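Local coordinates for carbohydrate binding module (Uncultured bacterium, PDB 2W3J), which probably binds uronic acid sugars as a calcium-carrying carbohydrate-binding module of family 35, at residues 2-7 and 41-46; 28-33 and 90-95; 59-62 and 66-69; 78-83 and 111-116. All blocks are in the same frame, centred on the assembly; numbering follows the deposited sequence. Where two conformers were deposited one is given.

From the N terminus, interaction 1 brings strand 2-5 against strand 40-47, across the two main sheets, and closes a loop of 33 residues. Interaction 2 opens inside that loop at 28-33 and ends at 90-95, so the two cross; it joins the short strand 30-32 to the start of strand 93-101, an outer strand of the four-stranded sheet, and shares one calcium ion with interaction 1. Interaction 3 (59-62 with 66-69) is a short loop nested within interaction 2. Interaction 4 starts at 78-83, inside that span, and ends beyond it at 111-116, crossing interaction 2 in turn. Interactions 3 and 4 follow in series and meet in the salt bridge of Arg68 with Asp82.

Interaction 1: 2-7 and 41-46; sequences WLFEES and IVWSLS. With CA (calcium ion), chain C.
A water molecule bridges Phe4 and Trp43: it donates to Phe4 O and accepts from Trp43 NE1, which lies 2.9 Å from the water oxygen. It sits at the edge of the indole, in the ring plane, which is where the N-H points, so the indole nitrogen and a main-chain carbonyl inside the protein are both served by one solvent molecule. Apolar contact does the rest. Phe4 CB meets Trp43 CD1 at 3.8 Å, and the rings are oblique to each other, with planes 71° apart. With CG anti to its carbonyl carbon (chi1 -68°), the Phe4 ring swings along strand 41-46, away from the indole, and its far end, CZ, comes 3.5 Å from Leu45 CB. Trp2 points its CD1 edge at one face of the same ring, 3.5 Å above the centre. Replacing Phe4 by an alanine would probably open a gap beside Leu45 and leave the edge of Trp2 without the face it points at. Just beyond, Glu5 OE1 (2.4 Å) and Glu6 OE1 (2.6 Å) bind the calcium ion that Thr26, Gly29 and Asp122 complete. The axes of the two short strand segments come within 9.3 Å, at 148° between their directions, which fits opposed layers of a beta-sandwich: strand 2-5 edges the four-stranded sheet beside strand 120-126, while strand 40-47 lies in the other sheet, between strands 11-14 and 104-112.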
loop_
_atom_site.group_PDB
_atom_site.type_symbol
_atom_site.label_atom_id
_atom_site.label_comp_id
_atom_site.label_asym_id
_atom_site.label_seq_id
_atom_site.Cartn_x
_atom_site.Cartn_y
_atom_site.Cartn_z
ATOM N N TRP A 2 9.913 -8.602 1.490
ATOM C CA TRP A 2 8.663 -9.268 1.813
ATOM C C TRP A 2 7.572 -8.634 0.954
ATOM O O TRP A 2 7.525 -7.407 0.805
ATOM C CB TRP A 2 8.289 -9.160 3.301
ATOM C CG TRP A 2 7.254 -10.146 3.663
ATOM C CD1 TRP A 2 5.907 -9.933 3.766
ATOM C CD2 TRP A 2 7.458 -11.545 3.901
ATOM N NE1 TRP A 2 5.264 -11.110 4.069
ATOM C CE2 TRP A 2 6.196 -12.114 4.161
ATOM C CE3 TRP A 2 8.601 -12.365 3.930
ATOM C CZ2 TRP A 2 6.023 -13.470 4.468
ATOM C CZ3 TRP A 2 8.437 -13.702 4.234
ATOM C CH2 TRP A 2 7.151 -14.252 4.478
ATOM N N LEU A 3 6.712 -9.480 0.411
ATOM C CA LEU A 3 5.566 -9.018 -0.359
ATOM C C LEU A 3 4.330 -9.159 0.485
ATOM O O LEU A 3 3.963 -10.281 0.891
ATOM C CB LEU A 3 5.451 -9.851 -1.638
ATOM C CG LEU A 3 4.236 -9.568 -2.534
ATOM C CD1 LEU A 3 4.304 -8.132 -3.042
ATOM C CD2 LEU A 3 4.181 -10.575 -3.741
ATOM N N PHE A 4 3.664 -8.028 0.760
ATOM C CA PHE A 4 2.517 -7.985 1.675
ATOM C C PHE A 4 1.191 -7.971 0.888
ATOM O O PHE A 4 0.958 -7.051 0.127
ATOM C CB PHE A 4 2.557 -6.686 2.511
ATOM C CG PHE A 4 3.710 -6.642 3.503
ATOM C CD1 PHE A 4 3.483 -6.932 4.830
ATOM C CD2 PHE A 4 4.994 -6.306 3.079
ATOM C CE1 PHE A 4 4.544 -6.891 5.770
ATOM C CE2 PHE A 4 6.063 -6.284 4.002
ATOM C CZ PHE A 4 5.810 -6.582 5.336
ATOM N N GLU A 5 0.378 -8.993 1.098
ATOM C CA GLU A 5 -0.928 -9.150 0.453
ATOM C C GLU A 5 -2.026 -8.899 1.474
ATOM O O GLU A 5 -1.875 -9.151 2.693
ATOM C CB GLU A 5 -1.057 -10.587 -0.076
ATOM C CG GLU A 5 -0.015 -10.917 -1.113
ATOM C CD GLU A 5 -0.311 -10.321 -2.479
ATOM O OE1 GLU A 5 -1.404 -9.720 -2.664
ATOM O OE2 GLU A 5 0.544 -10.460 -3.397
ATOM N N GLU A 6 -3.184 -8.469 0.983
ATOM C CA GLU A 6 -4.342 -8.395 1.856
ATOM C C GLU A 6 -4.689 -9.767 2.443
ATOM O O GLU A 6 -4.448 -10.814 1.817
ATOM C CB GLU A 6 -5.516 -7.796 1.079
ATOM C CG GLU A 6 -6.102 -8.676 -0.021
ATOM C CD GLU A 6 -5.124 -9.032 -1.154
ATOM O OE1 GLU A 6 -4.257 -8.197 -1.516
ATOM O OE2 GLU A 6 -5.245 -10.159 -1.713
ATOM N N SER A 7 -5.205 -9.737 3.667
ATOM C CA SER A 7 -5.616 -10.941 4.394
ATOM C C SER A 7 -4.451 -11.907 4.693
ATOM O O SER A 7 -4.672 -13.091 4.973
ATOM C CB SER A 7 -6.748 -11.663 3.652
ATOM O OG SER A 7 -7.775 -10.754 3.281
ATOM N N ILE A 41 -5.133 2.130 4.270
ATOM C CA ILE A 41 -4.730 0.742 4.439
ATOM C C ILE A 41 -3.548 0.795 5.405
ATOM O O ILE A 41 -2.731 1.735 5.333
ATOM C CB ILE A 41 -4.241 0.163 3.131
ATOM C CG1 ILE A 41 -5.374 0.130 2.119
ATOM C CG2 ILE A 41 -3.719 -1.270 3.390
ATOM C CD1 ILE A 41 -4.869 -0.243 0.668
ATOM N N VAL A 42 -3.479 -0.183 6.309
ATOM C CA VAL A 42 -2.408 -0.239 7.315
ATOM C C VAL A 42 -1.742 -1.601 7.281
ATOM O O VAL A 42 -2.423 -2.635 7.257
ATOM C CB VAL A 42 -2.986 -0.025 8.733
ATOM C CG1 VAL A 42 -1.881 -0.130 9.791
ATOM C CG2 VAL A 42 -3.677 1.363 8.812
ATOM N N TRP A 43 -0.409 -1.588 7.322
ATOM C CA TRP A 43 0.407 -2.799 7.374
ATOM C C TRP A 43 1.349 -2.730 8.582
ATOM O O TRP A 43 1.579 -1.634 9.140
ATOM C CB TRP A 43 1.291 -2.882 6.146
ATOM C CG TRP A 43 0.564 -3.027 4.801
ATOM C CD1 TRP A 43 0.161 -4.199 4.207
ATOM C CD2 TRP A 43 0.232 -1.972 3.897
ATOM N NE1 TRP A 43 -0.389 -3.920 2.957
ATOM C CE2 TRP A 43 -0.352 -2.567 2.750
ATOM C CE3 TRP A 43 0.410 -0.581 3.922
ATOM C CZ2 TRP A 43 -0.779 -1.819 1.658
ATOM C CZ3 TRP A 43 -0.024 0.169 2.824
ATOM C CH2 TRP A 43 -0.622 -0.457 1.711
ATOM N N SER A 44 1.886 -3.889 8.973
ATOM C CA SER A 44 2.851 -3.945 10.101
ATOM C C SER A 44 3.997 -4.852 9.666
ATOM O O SER A 44 3.761 -5.966 9.183
ATOM C CB SER A 44 2.178 -4.544 11.336
ATOM O OG SER A 44 3.062 -4.602 12.480
ATOM N N LEU A 45 5.230 -4.373 9.824
ATOM C CA LEU A 45 6.400 -5.151 9.436
ATOM C C LEU A 45 7.503 -5.039 10.466
ATOM O O LEU A 45 7.515 -4.113 11.275
ATOM C CB LEU A 45 6.945 -4.694 8.076
ATOM C CG LEU A 45 7.684 -3.371 7.849
ATOM C CD1 LEU A 45 9.073 -3.315 8.499
ATOM C CD2 LEU A 45 7.813 -3.122 6.358
ATOM N N SER A 46 8.443 -5.970 10.401
ATOM C CA SER A 46 9.645 -5.890 11.231
ATOM C C SER A 46 10.844 -5.724 10.333
ATOM O O SER A 46 10.917 -6.348 9.268
ATOM C CB SER A 46 9.821 -7.166 12.054
ATOM O OG SER A 46 8.734 -7.350 12.931
HETATM CA CA CA C . -3.222 -8.709 -3.828
HETATM O O HOH W 1 -1.395 -5.418 0.704
#

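Interaction 2: 28-33 and 90-95; sequences TGFIDT and TQWQTV. With CA (calcium ion), chain B; CA (calcium ion), chain C.
Phe30 and Trp92 form an offset edge-to-face aromatic pair at the end of the beta-sandwich that carries both calcium ions. The evidence is in the planes: the six-membered ring of Trp92 turns its edge toward the face of Phe30, the planes stand 62° apart and the centroids are 5.5 Å from each other. The two side chains cross at about a right angle, and one indole corner makes the closest approach, Trp92 CH2 lying 3.5 Å from Phe30 CD2. Phe30 presents its ring this way because CG sits between the backbone N and the carbonyl carbon (chi1 49°). The indole is held from another direction too, since its NE1 is hydrogen-bonded to Ala23 O, which would limit its freedom to turn. A serine in place of Phe30 would probably leave the CH2 corner of Trp92 without the ring it points at and open a gap between the two segments. Along 28-33, Phe30 falls between ligands of two calcium ions. After it, Asp32 OD1, at 2.4 Å, and Thr33 O hold a calcium ion whose other four ligands are waters; such a water-rich shell is consistent with a site for the carboxylate of a uronic acid sugar, as in relatives of this family. Before it, Gly29 supplies the second ion with a main-chain ligand. Its backbone angles would jam a CB against the carbonyl oxygen of Thr28, while its own carbonyl oxygen, Gly29 O, is 2.4 Å from the calcium.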
loop_
_atom_site.group_PDB
_atom_site.type_symbol
_atom_site.label_atom_id
_atom_site.label_comp_id
_atom_site.label_asym_id
_atom_site.label_seq_id
_atom_site.Cartn_x
_atom_site.Cartn_y
_atom_site.Cartn_z
ATOM N N THR A 28 -5.127 -13.045 -3.112
ATOM C CA THR A 28 -6.566 -13.315 -3.252
ATOM C C THR A 28 -7.326 -12.197 -3.975
ATOM O O THR A 28 -8.497 -12.363 -4.364
ATOM C CB THR A 28 -7.267 -13.490 -1.833
ATOM O OG1 THR A 28 -7.311 -12.224 -1.125
ATOM C CG2 THR A 28 -6.570 -14.486 -1.001
ATOM N N GLY A 29 -6.701 -11.027 -4.112
ATOM C CA GLY A 29 -7.493 -9.888 -4.580
ATOM C C GLY A 29 -6.768 -8.605 -4.296
ATOM O O GLY A 29 -5.547 -8.575 -4.329
ATOM N N PHE A 30 -7.515 -7.556 -4.003
ATOM C CA PHE A 30 -6.892 -6.256 -3.773
ATOM C C PHE A 30 -7.843 -5.467 -2.909
ATOM O O PHE A 30 -8.995 -5.888 -2.694
ATOM C CB PHE A 30 -6.699 -5.510 -5.109
ATOM C CG PHE A 30 -7.929 -5.483 -5.985
ATOM C CD1 PHE A 30 -8.900 -4.489 -5.833
ATOM C CD2 PHE A 30 -8.110 -6.452 -6.973
ATOM C CE1 PHE A 30 -10.054 -4.449 -6.638
ATOM C CE2 PHE A 30 -9.259 -6.387 -7.808
ATOM C CZ PHE A 30 -10.216 -5.391 -7.627
ATOM N N ILE A 31 -7.362 -4.331 -2.396
ATOM C CA ILE A 31 -8.205 -3.439 -1.603
ATOM C C ILE A 31 -8.936 -2.429 -2.499
ATOM O O ILE A 31 -8.331 -1.769 -3.312
ATOM C CB ILE A 31 -7.373 -2.665 -0.572
ATOM C CG1 ILE A 31 -6.655 -3.642 0.382
ATOM C CG2 ILE A 31 -8.253 -1.671 0.199
ATOM C CD1 ILE A 31 -7.539 -4.712 1.012
ATOM N N ASP A 32 -10.244 -2.336 -2.332
ATOM C CA ASP A 32 -11.036 -1.338 -3.065
ATOM C C ASP A 32 -11.655 -0.440 -2.006
ATOM O O ASP A 32 -12.610 -0.822 -1.325
ATOM C CB ASP A 32 -12.107 -2.072 -3.896
ATOM C CG ASP A 32 -12.896 -1.167 -4.803
ATOM O OD1 ASP A 32 -12.983 0.041 -4.539
ATOM O OD2 ASP A 32 -13.475 -1.692 -5.787
ATOM N N THR A 33 -11.058 0.730 -1.781
ATOM C CA THR A 33 -11.554 1.562 -0.690
ATOM C C THR A 33 -12.834 2.269 -1.098
ATOM O O THR A 33 -13.122 2.405 -2.297
ATOM C CB THR A 33 -10.552 2.700 -0.352
ATOM O OG1 THR A 33 -10.251 3.412 -1.549
ATOM C CG2 THR A 33 -9.244 2.142 0.186
ATOM N N THR A 90 -6.940 -3.368 -16.779
ATOM C CA THR A 90 -6.219 -4.633 -17.009
ATOM C C THR A 90 -4.700 -4.486 -16.864
ATOM O O THR A 90 -3.968 -5.484 -16.765
ATOM C CB THR A 90 -6.505 -5.274 -18.375
ATOM O OG1 THR A 90 -5.685 -4.660 -19.396
ATOM C CG2 THR A 90 -7.992 -5.151 -18.731
ATOM N N GLN A 91 -4.243 -3.246 -16.857
ATOM C CA GLN A 91 -2.820 -2.971 -16.751
ATOM C C GLN A 91 -2.522 -2.405 -15.370
ATOM O O GLN A 91 -2.784 -1.225 -15.070
ATOM C CB GLN A 91 -2.378 -2.005 -17.852
ATOM C CG GLN A 91 -0.932 -1.548 -17.729
ATOM C CD GLN A 91 0.057 -2.678 -17.976
ATOM O OE1 GLN A 91 0.182 -3.166 -19.096
ATOM N NE2 GLN A 91 0.752 -3.106 -16.923
ATOM N N TRP A 92 -2.026 -3.265 -14.503
ATOM C CA TRP A 92 -1.687 -2.855 -13.157
ATOM C C TRP A 92 -0.426 -1.988 -13.238
ATOM O O TRP A 92 0.352 -2.097 -14.204
ATOM C CB TRP A 92 -1.461 -4.107 -12.294
ATOM C CG TRP A 92 -2.748 -4.850 -12.061
ATOM C CD1 TRP A 92 -3.392 -5.701 -12.921
ATOM C CD2 TRP A 92 -3.573 -4.740 -10.904
ATOM N NE1 TRP A 92 -4.570 -6.163 -12.344
ATOM C CE2 TRP A 92 -4.701 -5.584 -11.107
ATOM C CE3 TRP A 92 -3.457 -4.036 -9.695
ATOM C CZ2 TRP A 92 -5.710 -5.721 -10.151
ATOM C CZ3 TRP A 92 -4.478 -4.163 -8.756
ATOM C CH2 TRP A 92 -5.568 -5.020 -8.981
ATOM N N GLN A 93 -0.230 -1.131 -12.234
ATOM C CA GLN A 93 0.869 -0.151 -12.257
ATOM C C GLN A 93 1.676 -0.334 -10.994
ATOM O O GLN A 93 1.219 -0.967 -10.042
ATOM C CB GLN A 93 0.300 1.268 -12.285
ATOM C CG GLN A 93 -0.619 1.538 -13.509
ATOM C CD GLN A 93 -1.183 2.947 -13.482
ATOM O OE1 GLN A 93 -2.404 3.160 -13.407
ATOM N NE2 GLN A 93 -0.287 3.932 -13.562
ATOM N N THR A 94 2.886 0.210 -10.972
ATOM C CA THR A 94 3.685 0.139 -9.754
ATOM C C THR A 94 4.270 1.521 -9.473
ATOM O O THR A 94 4.477 2.309 -10.399
ATOM C CB THR A 94 4.828 -0.885 -9.869
ATOM O OG1 THR A 94 5.607 -0.611 -11.042
ATOM C CG2 THR A 94 4.277 -2.311 -9.958
ATOM N N VAL A 95 4.471 1.831 -8.196
ATOM C CA VAL A 95 5.156 3.064 -7.834
ATOM C C VAL A 95 6.125 2.719 -6.722
ATOM O O VAL A 95 5.788 1.960 -5.817
ATOM C CB VAL A 95 4.181 4.184 -7.407
ATOM C CG1 VAL A 95 3.255 3.764 -6.255
ATOM C CG2 VAL A 95 4.962 5.488 -7.042
HETATM CA CA CA B . -12.234 2.267 -4.584
HETATM CA CA CA C . -3.222 -8.709 -3.828
HETATM O O HOH W 2 -9.892 1.691 -4.366
HETATM O O HOH W 3 -11.426 4.467 -4.003
HETATM O O HOH W 4 -14.316 3.041 -5.378
HETATM O O HOH W 5 -11.667 1.705 -6.995
#

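Interaction 3: 59-62 and 66-69; sequences FGNG and ARRA
In the loop joining strand 51-60 to strand 69-73, Asn61 and Arg67 lie side by side, close to the calcium ion held by Asp32 and Thr33. Both ends of the Asn61 amide are used: OD1 accepts from Gly63 N, two residues on, an Asx turn, and ND2 donates to Ser65 O inside the loop and to Phe83 O beyond strand 76-81. A chi1 of -179° sends the amide away from the backbone N and across the loop, and Asn61 ND2 lies 3.9 Å from Ala66 CA. Arg67 runs out extended, so its guanidinium passes by the amide instead of meeting it end-on. Asn61 OD1 lies over one guanidinium face, 3.8 Å from Arg67 NE, with the two planes 47° apart. At the far end Arg67 NH1 is hydrogen-bonded to Leu118 O, and the nearest atom of the side chain is about 4 Å from the calcium ion. A cation so near the metal is consistent with a pocket made for an anion such as a uronate carboxylate. One water links the two groups: lying in the guanidinium plane, its oxygen accepts from Arg67 NE at 2.8 Å. The same water oxygen gives a weak bond, 3.4 Å long, to Asn61 OD1.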
loop_
_atom_site.group_PDB
_atom_site.type_symbol
_atom_site.label_atom_id
_atom_site.label_comp_id
_atom_site.label_asym_id
_atom_site.label_seq_id
_atom_site.Cartn_x
_atom_site.Cartn_y
_atom_site.Cartn_z
ATOM N N PHE A 59 -0.757 -1.344 -8.016
ATOM C CA PHE A 59 -2.095 -0.772 -7.912
ATOM C C PHE A 59 -2.794 -0.728 -9.249
ATOM O O PHE A 59 -2.144 -0.790 -10.326
ATOM C CB PHE A 59 -2.023 0.669 -7.319
ATOM C CG PHE A 59 -1.357 1.689 -8.232
ATOM C CD1 PHE A 59 -2.128 2.511 -9.083
ATOM C CD2 PHE A 59 0.022 1.841 -8.220
ATOM C CE1 PHE A 59 -1.514 3.467 -9.905
ATOM C CE2 PHE A 59 0.656 2.794 -9.050
ATOM C CZ PHE A 59 -0.111 3.616 -9.884
ATOM N N GLY A 60 -4.116 -0.616 -9.170
ATOM C CA GLY A 60 -4.935 -0.438 -10.361
ATOM C C GLY A 60 -5.637 0.896 -10.272
ATOM O O GLY A 60 -6.203 1.282 -9.234
ATOM N N ASN A 61 -5.561 1.627 -11.363
ATOM C CA ASN A 61 -6.331 2.868 -11.479
ATOM C C ASN A 61 -6.596 3.159 -12.954
ATOM O O ASN A 61 -5.724 3.615 -13.697
ATOM C CB ASN A 61 -5.628 4.068 -10.792
ATOM C CG ASN A 61 -6.464 5.346 -10.920
ATOM O OD1 ASN A 61 -7.627 5.261 -11.296
ATOM N ND2 ASN A 61 -5.878 6.528 -10.585
ATOM N N GLY A 62 -7.819 2.864 -13.372
ATOM C CA GLY A 62 -8.263 3.191 -14.743
ATOM C C GLY A 62 -9.379 4.216 -14.681
ATOM O O GLY A 62 -10.109 4.398 -15.650
ATOM N N ALA A 66 -6.079 10.835 -11.222
ATOM C CA ALA A 66 -5.092 10.294 -10.283
ATOM C C ALA A 66 -5.756 10.184 -8.920
ATOM O O ALA A 66 -6.760 10.853 -8.664
ATOM C CB ALA A 66 -3.845 11.185 -10.243
ATOM N N ARG A 67 -5.261 9.290 -8.059
ATOM C CA ARG A 67 -5.814 9.141 -6.722
ATOM C C ARG A 67 -4.707 9.360 -5.716
ATOM O O ARG A 67 -4.183 8.432 -5.112
ATOM C CB ARG A 67 -6.424 7.758 -6.549
ATOM C CG ARG A 67 -7.672 7.609 -7.417
ATOM C CD ARG A 67 -8.441 6.344 -7.110
ATOM N NE ARG A 67 -9.491 6.157 -8.124
ATOM C CZ ARG A 67 -10.279 5.091 -8.169
ATOM N NH1 ARG A 67 -10.167 4.160 -7.226
ATOM N NH2 ARG A 67 -11.201 4.971 -9.137
ATOM N N ARG A 68 -4.340 10.622 -5.546
ATOM C CA ARG A 68 -3.207 10.946 -4.683
ATOM C C ARG A 68 -3.398 10.402 -3.273
ATOM O O ARG A 68 -4.494 10.417 -2.724
ATOM C CB ARG A 68 -2.958 12.464 -4.706
ATOM C CG ARG A 68 -2.549 12.948 -6.093
ATOM C CD ARG A 68 -2.135 14.440 -6.132
ATOM N NE ARG A 68 -0.935 14.734 -5.344
ATOM C CZ ARG A 68 0.306 14.593 -5.797
ATOM N NH1 ARG A 68 0.522 14.122 -7.021
ATOM N NH2 ARG A 68 1.333 14.903 -5.022
ATOM N N ALA A 69 -2.303 9.909 -2.675
ATOM C CA ALA A 69 -2.364 9.351 -1.327
ATOM C C ALA A 69 -1.016 9.532 -0.652
ATOM O O ALA A 69 0.012 9.525 -1.310
ATOM C CB ALA A 69 -2.684 7.853 -1.367
HETATM O O HOH W 6 -9.894 7.592 -10.437
#

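Interaction 4: 78-83 and 111-116; sequences IKTLDF and VAETAD
Thr80 and Glu113 are the nearest residues of the two backbones, their CA atoms 8.5 Å apart, a separation that fits strands 76-81 and 104-112 each pairing with strand 69-73, which lies between them. The two side chains come from opposite directions over that middle strand. Thr80 OG1, which stands opposite its own carbonyl carbon (chi1 -64°), donates to Glu113 OE2 at 2.6 Å, approaching roughly in line with the CD-OE2 bond, and Thr70 OG1, from the strand beneath, is a further hydrogen-bond partner of the same carboxylate oxygen. The exact geometry of the OG1-OE2 bond is doubtful. Glu113 was modelled in two conformers, and in the one described OE2 also stands 2.5 Å from Thr80 CG2, too short for a sound contact. Past Glu113 the chain leaves the strand through Thr114, whose OG1 accepts from Asp116 N at 3.2 Å. That bond defines an ST turn. At the other end of the contact Ile78 and Lys79 both face Val71, the signature of a classic beta bulge in an antiparallel pair, here in the sheet that forms one side of the beta-sandwich.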
loop_
_atom_site.group_PDB
_atom_site.type_symbol
_atom_site.label_atom_id
_atom_site.label_comp_id
_atom_site.label_asym_id
_atom_site.label_seq_id
_atom_site.Cartn_x
_atom_site.Cartn_y
_atom_site.Cartn_z
ATOM N N ILE A 78 5.512 10.608 5.009
ATOM C CA ILE A 78 6.773 10.495 4.303
ATOM C C ILE A 78 6.728 11.143 2.939
ATOM O O ILE A 78 7.617 11.917 2.572
ATOM C CB ILE A 78 7.222 9.003 4.161
ATOM C CG1 ILE A 78 7.355 8.335 5.533
ATOM C CG2 ILE A 78 8.505 8.889 3.345
ATOM C CD1 ILE A 78 8.247 9.108 6.512
ATOM N N LYS A 79 5.709 10.833 2.148
ATOM C CA LYS A 79 5.634 11.349 0.793
ATOM C C LYS A 79 4.230 11.159 0.231
ATOM O O LYS A 79 3.535 10.212 0.600
ATOM C CB LYS A 79 6.624 10.627 -0.121
ATOM C CG LYS A 79 6.701 11.269 -1.490
ATOM C CD LYS A 79 7.730 10.639 -2.368
ATOM C CE LYS A 79 7.653 11.241 -3.753
ATOM N NZ LYS A 79 8.690 10.673 -4.654
ATOM N N THR A 80 3.830 12.052 -0.665
ATOM C CA THR A 80 2.539 11.913 -1.343
ATOM C C THR A 80 2.822 11.397 -2.714
ATOM O O THR A 80 3.687 11.928 -3.398
ATOM C CB THR A 80 1.785 13.246 -1.441
ATOM O OG1 THR A 80 1.489 13.673 -0.115
ATOM C CG2 THR A 80 0.455 13.039 -2.201
ATOM N N LEU A 81 2.130 10.316 -3.097
ATOM C CA LEU A 81 2.302 9.682 -4.384
ATOM C C LEU A 81 1.058 9.970 -5.217
ATOM O O LEU A 81 -0.024 10.126 -4.672
ATOM C CB LEU A 81 2.454 8.155 -4.226
ATOM C CG LEU A 81 3.639 7.668 -3.376
ATOM C CD1 LEU A 81 3.706 6.127 -3.331
ATOM C CD2 LEU A 81 4.898 8.246 -3.942
ATOM N N ASP A 82 1.229 10.036 -6.523
ATOM C CA ASP A 82 0.164 10.468 -7.435
ATOM C C ASP A 82 -0.872 9.353 -7.729
ATOM O O ASP A 82 -2.071 9.623 -7.782
ATOM C CB ASP A 82 0.796 10.901 -8.752
ATOM C CG ASP A 82 -0.145 11.724 -9.618
ATOM O OD1 ASP A 82 -0.769 12.684 -9.087
ATOM O OD2 ASP A 82 -0.261 11.399 -10.843
ATOM N N PHE A 83 -0.391 8.120 -7.969
ATOM C CA PHE A 83 -1.293 7.031 -8.424
ATOM C C PHE A 83 -2.130 7.420 -9.641
ATOM O O PHE A 83 -3.353 7.509 -9.580
ATOM C CB PHE A 83 -2.209 6.577 -7.288
ATOM C CG PHE A 83 -1.479 5.939 -6.142
ATOM C CD1 PHE A 83 -1.129 4.576 -6.184
ATOM C CD2 PHE A 83 -1.151 6.674 -5.024
ATOM C CE1 PHE A 83 -0.455 3.969 -5.088
ATOM C CE2 PHE A 83 -0.457 6.087 -3.955
ATOM C CZ PHE A 83 -0.113 4.735 -3.994
ATOM N N VAL A 111 -2.852 6.710 2.872
ATOM C CA VAL A 111 -4.026 7.525 3.248
ATOM C C VAL A 111 -4.465 8.401 2.072
ATOM O O VAL A 111 -3.696 9.212 1.554
ATOM C CB VAL A 111 -3.713 8.455 4.462
ATOM C CG1 VAL A 111 -4.980 9.292 4.850
ATOM C CG2 VAL A 111 -3.243 7.621 5.675
ATOM N N ALA A 112 -5.720 8.247 1.648
ATOM C CA ALA A 112 -6.211 8.970 0.478
ATOM C C ALA A 112 -6.272 10.487 0.729
ATOM O O ALA A 112 -6.790 10.922 1.754
ATOM C CB ALA A 112 -7.636 8.485 0.125
ATOM N N GLU A 113 -5.810 11.247 -0.247
ATOM C CA GLU A 113 -5.842 12.700 -0.137
ATOM C C GLU A 113 -7.045 13.330 -0.802
ATOM O O GLU A 113 -7.284 14.541 -0.635
ATOM C CB GLU A 113 -4.593 13.290 -0.746
ATOM C CG GLU A 113 -3.384 12.975 0.076
ATOM C CD GLU A 113 -2.278 13.944 -0.186
ATOM O OE1 GLU A 113 -2.581 15.149 -0.255
ATOM O OE2 GLU A 113 -1.115 13.496 -0.322
ATOM N N THR A 114 -7.814 12.524 -1.534
ATOM C CA THR A 114 -8.956 13.068 -2.283
ATOM C C THR A 114 -10.181 12.217 -2.127
ATOM O O THR A 114 -10.121 11.095 -1.612
ATOM C CB THR A 114 -8.675 13.169 -3.787
ATOM O OG1 THR A 114 -8.788 11.876 -4.425
ATOM C CG2 THR A 114 -7.305 13.724 -4.025
ATOM N N ALA A 115 -11.304 12.737 -2.632
ATOM C CA ALA A 115 -12.561 12.051 -2.508
ATOM C C ALA A 115 -12.688 10.823 -3.402
ATOM O O ALA A 115 -13.690 10.120 -3.323
ATOM C CB ALA A 115 -13.729 13.029 -2.776
ATOM N N ASP A 116 -11.724 10.571 -4.275
ATOM C CA ASP A 116 -11.751 9.336 -5.041
ATOM C C ASP A 116 -11.170 8.161 -4.265
ATOM O O ASP A 116 -11.103 7.047 -4.791
ATOM C CB ASP A 116 -10.990 9.498 -6.353
ATOM C CG ASP A 116 -11.787 10.264 -7.399
ATOM O OD1 ASP A 116 -12.973 10.586 -7.128
ATOM O OD2 ASP A 116 -11.220 10.520 -8.490
#